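PDB 6IJ1: prenylcyclase from Actinoplanes teichomyceticus, which probably catalyses the cyclisation of a prenyl (isoprenoid) chain, with an alpha-helical fold consistent with prenyltransferase and terpene cyclase relatives. Local coordinates for residues Ala11-Arg16 and Gln335-Ala340; Val51-Pro56 and Ala63-Met68; Val86-Ala91 and Asp135-Ala140; Asn178-Ala183 and Glu207-Val212; Asp197-Thr202 and Gly234-His239. All coordinates share one frame; numbering follows the deposited sequence.

Contact 1 (Ala11-Arg16 and Gln335-Ala340); sequences ASAVRR and QALRTA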
# COMPACT_ATOMS: atom_id res chain seq x y z
N ALA A 11 -22.62 0.09 -5.12
CA ALA A 11 -22.33 0.30 -6.55
C ALA A 11 -22.27 1.79 -6.89
O ALA A 11 -21.42 2.24 -7.68
CB ALA A 11 -23.38 -0.42 -7.41
N SER A 12 -23.19 2.57 -6.34
CA SER A 12 -23.15 4.01 -6.57
C SER A 12 -21.90 4.62 -5.94
O SER A 12 -21.28 5.51 -6.54
CB SER A 12 -24.39 4.67 -6.00
OG SER A 12 -24.37 6.06 -6.33
N ALA A 13 -21.56 4.21 -4.73
CA ALA A 13 -20.34 4.73 -4.11
C ALA A 13 -19.14 4.45 -4.98
O ALA A 13 -18.27 5.31 -5.15
CB ALA A 13 -20.16 4.12 -2.73
N VAL A 14 -19.04 3.22 -5.52
CA VAL A 14 -17.88 2.90 -6.36
C VAL A 14 -17.86 3.78 -7.59
O VAL A 14 -16.81 4.29 -7.98
CB VAL A 14 -17.89 1.39 -6.71
CG1 VAL A 14 -16.88 1.05 -7.79
CG2 VAL A 14 -17.58 0.58 -5.48
N ARG A 15 -19.00 3.90 -8.28
CA ARG A 15 -19.07 4.77 -9.44
C ARG A 15 -18.62 6.20 -9.13
O ARG A 15 -17.81 6.77 -9.85
CB ARG A 15 -20.48 4.76 -10.02
CG ARG A 15 -20.58 5.58 -11.32
CD ARG A 15 -22.04 5.74 -11.80
NE ARG A 15 -22.84 4.58 -11.40
CZ ARG A 15 -23.76 4.61 -10.42
NH1 ARG A 15 -23.98 5.74 -9.76
NH2 ARG A 15 -24.44 3.50 -10.10
N ARG A 16 -19.10 6.75 -8.00
CA ARG A 16 -18.73 8.13 -7.67
C ARG A 16 -17.24 8.26 -7.29
O ARG A 16 -16.61 9.27 -7.59
CB ARG A 16 -19.58 8.62 -6.51
CG ARG A 16 -21.05 8.94 -6.95
CD ARG A 16 -21.95 9.08 -5.70
NE ARG A 16 -21.40 10.12 -4.87
CZ ARG A 16 -21.60 10.22 -3.56
NH1 ARG A 16 -22.38 9.37 -2.90
NH2 ARG A 16 -21.01 11.19 -2.89
N GLN A 335 -11.11 -0.37 -3.37
CA GLN A 335 -10.72 -1.79 -3.37
C GLN A 335 -11.52 -2.56 -2.33
O GLN A 335 -12.00 -3.69 -2.59
CB GLN A 335 -9.19 -1.87 -3.13
CG GLN A 335 -8.62 -3.32 -3.11
CD GLN A 335 -8.45 -3.84 -4.49
OE1 GLN A 335 -7.72 -3.26 -5.29
NE2 GLN A 335 -9.13 -4.92 -4.80
N ALA A 336 -11.73 -1.98 -1.15
CA ALA A 336 -12.52 -2.66 -0.13
C ALA A 336 -13.97 -2.80 -0.56
O ALA A 336 -14.59 -3.83 -0.26
CB ALA A 336 -12.44 -1.84 1.18
N LEU A 337 -14.54 -1.77 -1.17
CA LEU A 337 -15.97 -1.87 -1.55
C LEU A 337 -16.15 -2.97 -2.60
O LEU A 337 -17.14 -3.69 -2.53
CB LEU A 337 -16.47 -0.51 -2.02
CG LEU A 337 -16.66 0.50 -0.89
CD1 LEU A 337 -17.13 1.84 -1.43
CD2 LEU A 337 -17.62 -0.02 0.16
N ARG A 338 -15.19 -3.11 -3.51
CA ARG A 338 -15.27 -4.17 -4.53
C ARG A 338 -15.23 -5.53 -3.82
O ARG A 338 -16.01 -6.40 -4.19
CB ARG A 338 -14.14 -4.01 -5.54
CG ARG A 338 -13.99 -5.17 -6.51
CD ARG A 338 -14.83 -4.94 -7.74
NE ARG A 338 -16.26 -4.83 -7.50
CZ ARG A 338 -17.18 -5.46 -8.22
NH1 ARG A 338 -16.81 -6.23 -9.22
NH2 ARG A 338 -18.46 -5.32 -7.93
N THR A 339 -14.35 -5.67 -2.83
CA THR A 339 -14.23 -6.93 -2.06
C THR A 339 -15.54 -7.23 -1.33
O THR A 339 -15.93 -8.39 -1.29
CB THR A 339 -13.07 -6.81 -1.07
OG1 THR A 339 -11.89 -6.66 -1.85
CG2 THR A 339 -12.94 -8.02 -0.17
N ALA A 340 -16.17 -6.22 -0.76
CA ALA A 340 -17.44 -6.45 -0.03
C ALA A 340 -18.51 -6.94 -1.00
O ALA A 340 -19.25 -7.85 -0.64
CB ALA A 340 -17.87 -5.19 0.68
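Flat groups play no part where Ala13 and Val14 meet Leu337. The guanidinium of Arg15 belongs to the outer side of its own helix, where one face receives Ala11 O, 4.1 Å above the plane and displaced from the centre of the group. The contact itself is purely aliphatic. Leu337 reaches both partners from one side chain: its CB lies 3.8 Å from Val14 CG2, while its CD1 methyl ends 4.0 Å from Ala13 CB. The Val14 and Leu337 side chains run antiparallel past one another, so the valine methyl settles against the root of the leucine instead of its end. Val14 presents CG2 because this branch stands anti to the carbonyl carbon, with CG1 anti to the backbone N (chi1 169°). The backbones come close here, with Val14 CA and Leu337 CA 7.0 Å apart. All three touching residues are buried, yet only 118 Å² is covered between the segments. Ala13 O accepts a bond from Gln279 NE2, just beyond helix 265-278. Leu337 also rests on Ala272 of that helix, which lies beside the pair formed by the N-terminal helix 10-23 and the C-terminal helix 327-341.

Contact 2 (Val51-Pro56 and Ala63-Met68); sequences VLVQLP and AGRAAM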
# COMPACT_ATOMS: atom_id res chain seq x y z
N VAL A 51 -6.06 -0.37 -8.60
CA VAL A 51 -7.44 -0.50 -8.12
C VAL A 51 -8.41 -0.35 -9.30
O VAL A 51 -9.36 -1.15 -9.46
CB VAL A 51 -7.73 0.55 -7.02
CG1 VAL A 51 -9.21 0.51 -6.65
CG2 VAL A 51 -6.88 0.23 -5.77
N LEU A 52 -8.17 0.65 -10.15
CA LEU A 52 -9.10 0.95 -11.24
C LEU A 52 -9.23 -0.23 -12.19
O LEU A 52 -10.32 -0.48 -12.67
CB LEU A 52 -8.66 2.22 -11.98
CG LEU A 52 -8.85 3.54 -11.22
CD1 LEU A 52 -8.31 4.71 -12.01
CD2 LEU A 52 -10.33 3.78 -10.89
N VAL A 53 -8.14 -0.96 -12.46
CA VAL A 53 -8.30 -2.03 -13.46
C VAL A 53 -9.10 -3.21 -12.92
O VAL A 53 -9.50 -4.08 -13.70
CB VAL A 53 -6.93 -2.54 -14.02
CG1 VAL A 53 -6.15 -1.45 -14.75
CG2 VAL A 53 -6.05 -3.23 -12.96
N GLN A 54 -9.40 -3.25 -11.62
CA GLN A 54 -10.20 -4.31 -11.02
C GLN A 54 -11.68 -3.95 -10.86
O GLN A 54 -12.46 -4.79 -10.37
CB GLN A 54 -9.65 -4.66 -9.65
CG GLN A 54 -8.23 -5.15 -9.68
CD GLN A 54 -7.71 -5.35 -8.27
OE1 GLN A 54 -8.26 -6.18 -7.50
NE2 GLN A 54 -6.73 -4.53 -7.86
N LEU A 55 -12.09 -2.73 -11.22
CA LEU A 55 -13.46 -2.26 -11.04
C LEU A 55 -14.25 -2.48 -12.32
O LEU A 55 -13.70 -2.40 -13.41
CB LEU A 55 -13.47 -0.78 -10.67
CG LEU A 55 -12.72 -0.54 -9.34
CD1 LEU A 55 -12.76 0.94 -9.00
CD2 LEU A 55 -13.29 -1.38 -8.21
N PRO A 56 -15.55 -2.71 -12.19
CA PRO A 56 -16.38 -3.00 -13.38
C PRO A 56 -16.88 -1.73 -14.06
O PRO A 56 -18.09 -1.44 -14.12
CB PRO A 56 -17.51 -3.84 -12.78
CG PRO A 56 -17.74 -3.20 -11.41
CD PRO A 56 -16.31 -2.85 -10.93
N ALA A 63 -8.29 3.89 -18.10
CA ALA A 63 -7.37 4.79 -17.45
C ALA A 63 -6.25 4.03 -16.77
O ALA A 63 -5.10 4.45 -16.80
CB ALA A 63 -8.12 5.65 -16.44
N GLY A 64 -6.57 2.85 -16.22
CA GLY A 64 -5.52 2.03 -15.60
C GLY A 64 -4.53 1.48 -16.62
O GLY A 64 -3.32 1.47 -16.39
N ARG A 65 -5.05 1.08 -17.81
CA ARG A 65 -4.14 0.61 -18.87
C ARG A 65 -3.29 1.74 -19.44
O ARG A 65 -2.09 1.56 -19.72
CB ARG A 65 -4.96 -0.08 -19.97
CG ARG A 65 -5.51 -1.39 -19.55
CD ARG A 65 -6.60 -1.93 -20.50
NE ARG A 65 -6.96 -3.28 -20.09
CZ ARG A 65 -7.66 -3.62 -18.99
NH1 ARG A 65 -8.11 -2.69 -18.14
NH2 ARG A 65 -7.90 -4.91 -18.72
N ALA A 66 -3.88 2.95 -19.56
CA ALA A 66 -3.10 4.11 -19.99
C ALA A 66 -1.95 4.39 -19.01
O ALA A 66 -0.83 4.72 -19.40
CB ALA A 66 -4.04 5.31 -20.14
N ALA A 67 -2.22 4.24 -17.71
CA ALA A 67 -1.19 4.44 -16.70
C ALA A 67 -0.07 3.41 -16.80
O ALA A 67 1.11 3.74 -16.61
CB ALA A 67 -1.83 4.38 -15.30
N MET A 68 -0.42 2.14 -17.04
CA MET A 68 0.62 1.14 -17.25
C MET A 68 1.52 1.54 -18.41
O MET A 68 2.75 1.48 -18.29
CB MET A 68 -0.02 -0.23 -17.52
CG MET A 68 1.02 -1.31 -17.75
SD MET A 68 1.67 -2.16 -16.28
CE MET A 68 3.10 -1.24 -15.91
O HOH W 1 -10.16 -3.44 -16.27
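Van der Waals packing brings Val53 directly onto the backbone of Gly64. Its CG1 methyl sits 3.6 Å from Gly64 CA and 3.8 Å from Gly64 C, and the two CA atoms are just 5.4 Å apart. Glycine permits this approach, since a beta carbon at that position would lie only 2.3 Å from Val53 CG1. The methyl is aimed there because CG1 stands anti to the carbonyl carbon of Val53 (chi1 -62°). The same CG1 approaches the Arg65 guanidinium obliquely, 4.1 Å from NH1. Polar contact between the segments is indirect: one water donates to Val53 O at 2.7 Å and accepts from Arg65 NH1 at 2.9 Å. The arginine chain, extended from CG to NE, carries NH1 to this bridge, and NH1 also bonds to Gly61 O, which helps fix the rotation of the group. Within the chain, a type I turn from Leu52 to Leu55, with Leu55 N bonded to Leu52 O, redirects the backbone. Leu52 continues the packing onto Leu21 of helix 10-23 and onto Trp31. Arg65 and Met68 of helix 58-71 also lean on Leu104 of helix 91-104, while Gln54 OE1 bonds to Gln335 NE2 of helix 327-341.

Contact 3 (Val86-Ala91 and Asp135-Ala140); sequences VAPEDA and DLAKAA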
# COMPACT_ATOMS: atom_id res chain seq x y z
N VAL A 86 12.61 12.84 -6.97
CA VAL A 86 13.36 13.33 -5.82
C VAL A 86 13.93 12.23 -4.96
O VAL A 86 14.72 12.49 -4.05
CB VAL A 86 12.52 14.26 -4.91
CG1 VAL A 86 11.81 15.31 -5.76
CG2 VAL A 86 11.50 13.44 -4.08
N ALA A 87 13.54 10.97 -5.19
CA ALA A 87 13.88 9.86 -4.32
C ALA A 87 14.60 8.76 -5.09
O ALA A 87 14.40 8.63 -6.30
CB ALA A 87 12.58 9.28 -3.70
N PRO A 88 15.45 7.97 -4.43
CA PRO A 88 16.01 6.77 -5.06
C PRO A 88 14.91 5.75 -5.32
O PRO A 88 13.85 5.79 -4.68
CB PRO A 88 17.02 6.24 -4.03
CG PRO A 88 16.57 6.78 -2.74
CD PRO A 88 15.77 8.05 -3.00
N GLU A 89 15.15 4.88 -6.30
CA GLU A 89 14.16 3.80 -6.52
C GLU A 89 14.02 2.91 -5.29
O GLU A 89 14.96 2.71 -4.51
CB GLU A 89 14.57 2.97 -7.75
CG GLU A 89 14.41 3.76 -9.07
CD GLU A 89 15.43 4.92 -9.18
OE1 GLU A 89 16.61 4.72 -8.90
OE2 GLU A 89 14.99 6.03 -9.52
N ASP A 90 12.81 2.36 -5.11
CA ASP A 90 12.55 1.59 -3.90
C ASP A 90 11.68 0.38 -4.24
O ASP A 90 11.01 0.32 -5.29
CB ASP A 90 11.84 2.44 -2.83
CG ASP A 90 10.40 2.72 -3.19
OD1 ASP A 90 10.10 3.73 -3.88
OD2 ASP A 90 9.55 1.93 -2.73
N ALA A 91 11.78 -0.62 -3.37
CA ALA A 91 11.09 -1.90 -3.63
C ALA A 91 9.59 -1.77 -3.58
O ALA A 91 8.89 -2.53 -4.26
CB ALA A 91 11.53 -2.95 -2.59
N ASP A 135 23.65 0.04 -1.62
CA ASP A 135 24.46 0.36 -2.80
C ASP A 135 23.64 1.12 -3.83
O ASP A 135 24.12 2.13 -4.36
CB ASP A 135 25.06 -0.90 -3.41
CG ASP A 135 24.12 -2.07 -3.40
OD1 ASP A 135 23.04 -1.94 -2.78
OD2 ASP A 135 24.46 -3.11 -3.99
N LEU A 136 22.39 0.70 -4.09
CA LEU A 136 21.56 1.40 -5.07
C LEU A 136 21.08 2.77 -4.61
O LEU A 136 20.83 3.63 -5.46
CB LEU A 136 20.34 0.55 -5.46
CG LEU A 136 20.63 -0.71 -6.30
CD1 LEU A 136 19.34 -1.55 -6.55
CD2 LEU A 136 21.29 -0.36 -7.63
N ALA A 137 20.96 3.02 -3.29
CA ALA A 137 20.46 4.29 -2.78
C ALA A 137 21.59 5.21 -2.39
O ALA A 137 21.31 6.32 -1.93
CB ALA A 137 19.58 4.08 -1.54
N LYS A 138 22.84 4.75 -2.56
CA LYS A 138 24.00 5.44 -1.99
C LYS A 138 24.07 6.91 -2.40
O LYS A 138 24.35 7.79 -1.58
CB LYS A 138 25.30 4.74 -2.41
CG LYS A 138 26.42 4.73 -1.35
CD LYS A 138 27.83 4.65 -1.98
CE LYS A 138 28.95 4.99 -0.97
NZ LYS A 138 28.91 4.12 0.27
N ALA A 139 23.87 7.17 -3.69
CA ALA A 139 24.02 8.51 -4.23
C ALA A 139 23.04 9.47 -3.57
O ALA A 139 23.40 10.60 -3.22
CB ALA A 139 23.82 8.49 -5.75
N ALA A 140 21.80 9.03 -3.40
CA ALA A 140 20.80 9.90 -2.79
C ALA A 140 21.09 10.09 -1.32
O ALA A 140 21.05 11.22 -0.80
CB ALA A 140 19.40 9.30 -3.00
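Pro88, in the loop that leads into helix 91-104, packs against Ala137 and Ala140 of the short helix 134-141. The loop ends at Asp90, the N-cap of helix 91-104, and Asp90, Asp92, Ser93 and Thr94 belong to a D-x-D-S-T run that probably corresponds to the DxDD/DxDTT-like acidic motif of class II terpene cyclases. The proline ring lies over the Ala140 methyl: CG and CD are both 3.8 Å from Ala140 CB, with Pro88 CB at 4.0 Å from the same atom. The same Pro88 CB also meets Ala137, 4.1 Å from its CA and 4.2 Å from its CB. Because the ring ties CD back to the backbone N, phi is held at -67° and the ring has little freedom to swing away from the alanines. The helix is kinked at Ala139 and Ala140, whose N atoms lack a bond to the preceding turn. Around it, Pro88 also touches Tyr132, and Glu89 is held by Asn78 and Asn82. Chemically the contact is wholly apolar, so what joins loop and helix at this spot is close fit and the partial shielding of carbon from water, without directional bonds.

Contact 4 (Asn178-Ala183 and Glu207-Val212); sequences NGLLRA and ESLATV. With IMD (imidazole), chain B.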
# COMPACT_ATOMS: atom_id res chain seq x y z
N ASN A 178 7.89 -17.21 3.76
CA ASN A 178 8.22 -17.72 5.09
C ASN A 178 8.58 -16.61 6.04
O ASN A 178 8.16 -16.63 7.21
CB ASN A 178 9.37 -18.76 5.01
CG ASN A 178 8.86 -20.07 4.46
OD1 ASN A 178 7.66 -20.34 4.55
ND2 ASN A 178 9.74 -20.87 3.89
N GLY A 179 9.31 -15.59 5.55
CA GLY A 179 9.70 -14.48 6.39
C GLY A 179 8.47 -13.67 6.78
O GLY A 179 8.34 -13.26 7.94
N LEU A 180 7.56 -13.49 5.84
CA LEU A 180 6.32 -12.76 6.15
C LEU A 180 5.51 -13.50 7.21
O LEU A 180 5.07 -12.90 8.21
CB LEU A 180 5.51 -12.57 4.89
CG LEU A 180 4.17 -11.84 5.02
CD1 LEU A 180 4.41 -10.37 5.59
CD2 LEU A 180 3.46 -11.74 3.70
N LEU A 181 5.36 -14.83 7.06
CA LEU A 181 4.61 -15.60 8.05
C LEU A 181 5.25 -15.51 9.43
O LEU A 181 4.52 -15.37 10.42
CB LEU A 181 4.54 -17.07 7.62
CG LEU A 181 3.65 -17.27 6.39
CD1 LEU A 181 3.82 -18.74 5.93
CD2 LEU A 181 2.15 -17.04 6.68
N ARG A 182 6.60 -15.52 9.51
CA ARG A 182 7.25 -15.44 10.81
C ARG A 182 7.05 -14.06 11.47
O ARG A 182 7.14 -13.94 12.70
CB ARG A 182 8.75 -15.72 10.69
CG ARG A 182 9.05 -17.23 10.60
CD ARG A 182 10.57 -17.49 10.72
NE ARG A 182 11.29 -16.91 9.60
CZ ARG A 182 11.49 -17.54 8.44
NH1 ARG A 182 11.07 -18.78 8.27
NH2 ARG A 182 12.15 -16.93 7.47
N ALA A 183 6.73 -13.02 10.68
CA ALA A 183 6.54 -11.70 11.25
C ALA A 183 5.12 -11.46 11.79
O ALA A 183 4.85 -10.38 12.37
CB ALA A 183 6.88 -10.66 10.18
N GLU A 207 -4.07 -10.64 1.57
CA GLU A 207 -4.38 -10.72 0.16
C GLU A 207 -3.21 -11.34 -0.62
O GLU A 207 -3.43 -12.17 -1.52
CB GLU A 207 -4.70 -9.31 -0.37
CG GLU A 207 -6.06 -8.83 0.22
CD GLU A 207 -6.49 -7.50 -0.30
OE1 GLU A 207 -5.70 -6.84 -1.01
OE2 GLU A 207 -7.61 -7.07 0.03
N SER A 208 -1.98 -10.96 -0.28
CA SER A 208 -0.82 -11.59 -0.93
C SER A 208 -0.75 -13.07 -0.66
O SER A 208 -0.40 -13.84 -1.58
CB SER A 208 0.45 -10.93 -0.43
OG SER A 208 0.56 -9.61 -1.04
N LEU A 209 -0.99 -13.47 0.60
CA LEU A 209 -0.82 -14.86 1.03
C LEU A 209 -1.96 -15.72 0.53
O LEU A 209 -1.81 -16.97 0.51
CB LEU A 209 -0.71 -14.94 2.55
CG LEU A 209 0.54 -14.40 3.30
CD1 LEU A 209 0.37 -14.11 4.80
CD2 LEU A 209 1.79 -15.28 3.15
N ALA A 210 -3.08 -15.13 0.11
CA ALA A 210 -4.20 -15.94 -0.38
C ALA A 210 -3.82 -16.68 -1.63
O ALA A 210 -4.48 -17.63 -2.01
CB ALA A 210 -5.40 -15.05 -0.63
N THR A 211 -2.69 -16.29 -2.21
CA THR A 211 -2.28 -16.77 -3.50
C THR A 211 -1.24 -17.89 -3.37
O THR A 211 -0.72 -18.38 -4.39
CB THR A 211 -1.79 -15.55 -4.34
OG1 THR A 211 -0.52 -15.11 -3.87
CG2 THR A 211 -2.71 -14.30 -4.23
N VAL A 212 -1.00 -18.36 -2.13
CA VAL A 212 0.02 -19.36 -1.76
C VAL A 212 -0.47 -20.44 -0.80
O VAL A 212 -1.14 -20.15 0.21
CB VAL A 212 1.22 -18.61 -1.13
CG1 VAL A 212 2.16 -19.55 -0.43
CG2 VAL A 212 1.94 -17.83 -2.25
N1 IMD B . -1.42 -7.41 -1.81
C2 IMD B . -2.49 -6.55 -1.95
N3 IMD B . -2.05 -5.44 -2.60
C4 IMD B . -0.74 -5.63 -2.88
C5 IMD B . -0.30 -6.86 -2.40
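Leu209 fits against Leu180 and Leu181 at the tight centre of this contact. Its CD1 methyl lies 3.9 Å from Leu181 CD2, and its CD2 methyl is 4.0 Å from Leu180 CD2, so the fork of one leucine meets a CD2 methyl from each of the other two. Both pairs of side chains cross obliquely. Leu180 is turned inward with CG anti to its backbone N (chi1 179°), whereas Leu181 leaves the helix to one side and bends only its end toward Leu209. The backbones stay well separated, Leu181 CA and Leu209 CA being 8.9 Å apart. A threonine in place of Leu209 would probably open a gap between the helices and leave the CD2 methyls of Leu180 and Leu181 without their shared partner. The packing thins toward Ser208, whose CB stays 5.2 Å from Leu180 CD2, and the exposed turn at Thr211 does not touch segment 178-183. Ser208 OG is held mainly by backbone carbonyls, Leu204 O and Ala162 O; an imidazole, probably from the crystallisation liquor, adds a weak bond from N1 at 3.1 Å. This leucine seam between helices 173-182 and 198-209 is consistent with the alpha/alpha-barrel fold of class II terpene cyclases and protein prenyltransferases.

Contact 5 (Asp197-Thr202 and Gly234-His239); sequences DPELST and GAVTTH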
# COMPACT_ATOMS: atom_id res chain seq x y z
N ASP A 197 -1.18 2.61 10.70
CA ASP A 197 -2.26 1.66 10.88
C ASP A 197 -1.76 0.25 10.54
O ASP A 197 -1.48 -0.00 9.37
CB ASP A 197 -3.45 2.01 9.98
CG ASP A 197 -3.99 3.40 10.27
OD1 ASP A 197 -4.31 3.71 11.45
OD2 ASP A 197 -4.13 4.20 9.31
N PRO A 198 -1.70 -0.67 11.50
CA PRO A 198 -1.31 -2.05 11.16
C PRO A 198 -2.34 -2.73 10.30
O PRO A 198 -2.03 -3.80 9.72
CB PRO A 198 -1.20 -2.72 12.53
CG PRO A 198 -2.14 -1.95 13.41
CD PRO A 198 -1.94 -0.49 12.93
N GLU A 199 -3.55 -2.16 10.16
CA GLU A 199 -4.47 -2.69 9.16
C GLU A 199 -3.86 -2.71 7.76
O GLU A 199 -4.27 -3.53 6.94
CB GLU A 199 -5.75 -1.85 9.14
CG GLU A 199 -6.63 -1.95 10.44
CD GLU A 199 -6.14 -1.10 11.60
OE1 GLU A 199 -5.09 -0.43 11.53
OE2 GLU A 199 -6.82 -1.17 12.66
N LEU A 200 -2.95 -1.79 7.43
CA LEU A 200 -2.39 -1.77 6.09
C LEU A 200 -1.52 -2.99 5.86
O LEU A 200 -1.76 -3.72 4.88
CB LEU A 200 -1.63 -0.45 5.91
CG LEU A 200 -0.87 -0.20 4.60
CD1 LEU A 200 0.48 -1.08 4.41
CD2 LEU A 200 -1.78 -0.34 3.40
N SER A 201 -0.53 -3.24 6.74
CA SER A 201 0.32 -4.42 6.53
C SER A 201 -0.50 -5.69 6.60
O SER A 201 -0.28 -6.63 5.83
CB SER A 201 1.44 -4.42 7.58
OG SER A 201 0.89 -3.97 8.86
N THR A 202 -1.51 -5.71 7.48
CA THR A 202 -2.30 -6.94 7.65
C THR A 202 -3.13 -7.24 6.42
O THR A 202 -3.19 -8.42 5.96
CB THR A 202 -3.18 -6.81 8.92
OG1 THR A 202 -2.30 -6.59 10.02
CG2 THR A 202 -4.02 -8.08 9.17
N GLY A 234 -19.49 -0.03 12.20
CA GLY A 234 -18.71 -0.37 11.04
C GLY A 234 -17.34 0.27 10.98
O GLY A 234 -16.60 -0.06 10.04
N ALA A 235 -17.04 1.24 11.83
CA ALA A 235 -15.81 2.03 11.66
C ALA A 235 -14.67 1.43 12.46
O ALA A 235 -14.86 0.86 13.55
CB ALA A 235 -15.99 3.48 12.16
N VAL A 236 -13.44 1.57 11.93
CA VAL A 236 -12.24 1.39 12.72
C VAL A 236 -11.79 2.79 13.15
O VAL A 236 -11.43 3.59 12.29
CB VAL A 236 -11.13 0.69 11.91
CG1 VAL A 236 -9.86 0.61 12.73
CG2 VAL A 236 -11.66 -0.71 11.50
N THR A 237 -11.90 3.10 14.43
CA THR A 237 -11.47 4.42 14.91
C THR A 237 -9.99 4.37 15.29
O THR A 237 -9.45 3.32 15.69
CB THR A 237 -12.30 4.84 16.13
OG1 THR A 237 -12.06 3.91 17.20
CG2 THR A 237 -13.76 4.90 15.76
N THR A 238 -9.33 5.52 15.15
CA THR A 238 -7.88 5.60 15.47
C THR A 238 -7.58 6.89 16.22
O THR A 238 -8.44 7.73 16.33
CB THR A 238 -7.03 5.51 14.20
OG1 THR A 238 -7.15 6.72 13.46
CG2 THR A 238 -7.39 4.34 13.31
N HIS A 239 -6.38 7.02 16.75
CA HIS A 239 -6.01 8.27 17.46
C HIS A 239 -6.12 9.47 16.51
O HIS A 239 -6.65 10.50 16.91
CB HIS A 239 -4.60 8.11 18.03
CG HIS A 239 -4.00 9.38 18.54
ND1 HIS A 239 -4.44 9.99 19.69
CD2 HIS A 239 -2.99 10.13 18.07
CE1 HIS A 239 -3.73 11.07 19.89
NE2 HIS A 239 -2.85 11.18 18.92
O HOH W 2 -4.89 6.36 11.84
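Thr238 OG1 is gripped twice, by the backbone N of His241 and by a water 2.8 Å away. The water donates to Asp197 OD1 at 2.7 Å, so it bridges the two segments between an aspartate and a threonine. The hydroxyl stands between backbone N and carbonyl carbon (chi1 72°), which turns the Thr238 methyl to the aspartate: CG2 is 3.7 Å from Asp197 OD1, and the two side chains lie roughly perpendicular. One carboxylate oxygen is thus approached by both the water and the methyl. The second meeting pairs Glu199 with Val236. Here the side chains reach toward each other from their two backbones, and Glu199 OE2 comes to 3.5 Å from Val236 CG1, the branch anti to the valine N. A bend at chi2 (79°) folds the glutamate, and its charge is matched by a salt bridge from OE2 to Arg229 NH2. The salt bridge probably favours the ionised form of this buried carboxylate despite the aliphatic neighbour. Behind the contact, Pro198 O takes two donors from one residue, Thr202 N at 3.0 Å and Thr202 OG1 at 2.8 Å; the hydroxyl comes from above the carbonyl plane, 39° out of it. Thr202 OG1 is further tied to Trp190 N, and Val236 N bonds to Thr249 OG1 of helix 246-256. The segment 234-239, a loop between helices 216-229 and 246-256, thus packs on the N-terminus of helix 198-209, an arrangement consistent with the alpha/alpha-barrel fold of class II terpene cyclases.

Overall arrangement
Contact 1 joins the first and last helices, 10-23 and 327-341, so the other four are nested within the loop it closes. Contact 2 follows along the chain and touches contact 1, their centres 14 Å apart, through Gln54 and Gln335. Contact 3 lies on the opposite side of the chain's centre, about 36 Å between centres from contact 1. Contacts 4 and 5 share helix 198-209, with centres 20 Å apart and segments that alternate along the chain, linking its beginning and its end to different neighbours. Contacts 2 to 5 join parts at most a few tens of residues apart, whereas contact 1 brings the two termini together, consistent with a closed ring of helices.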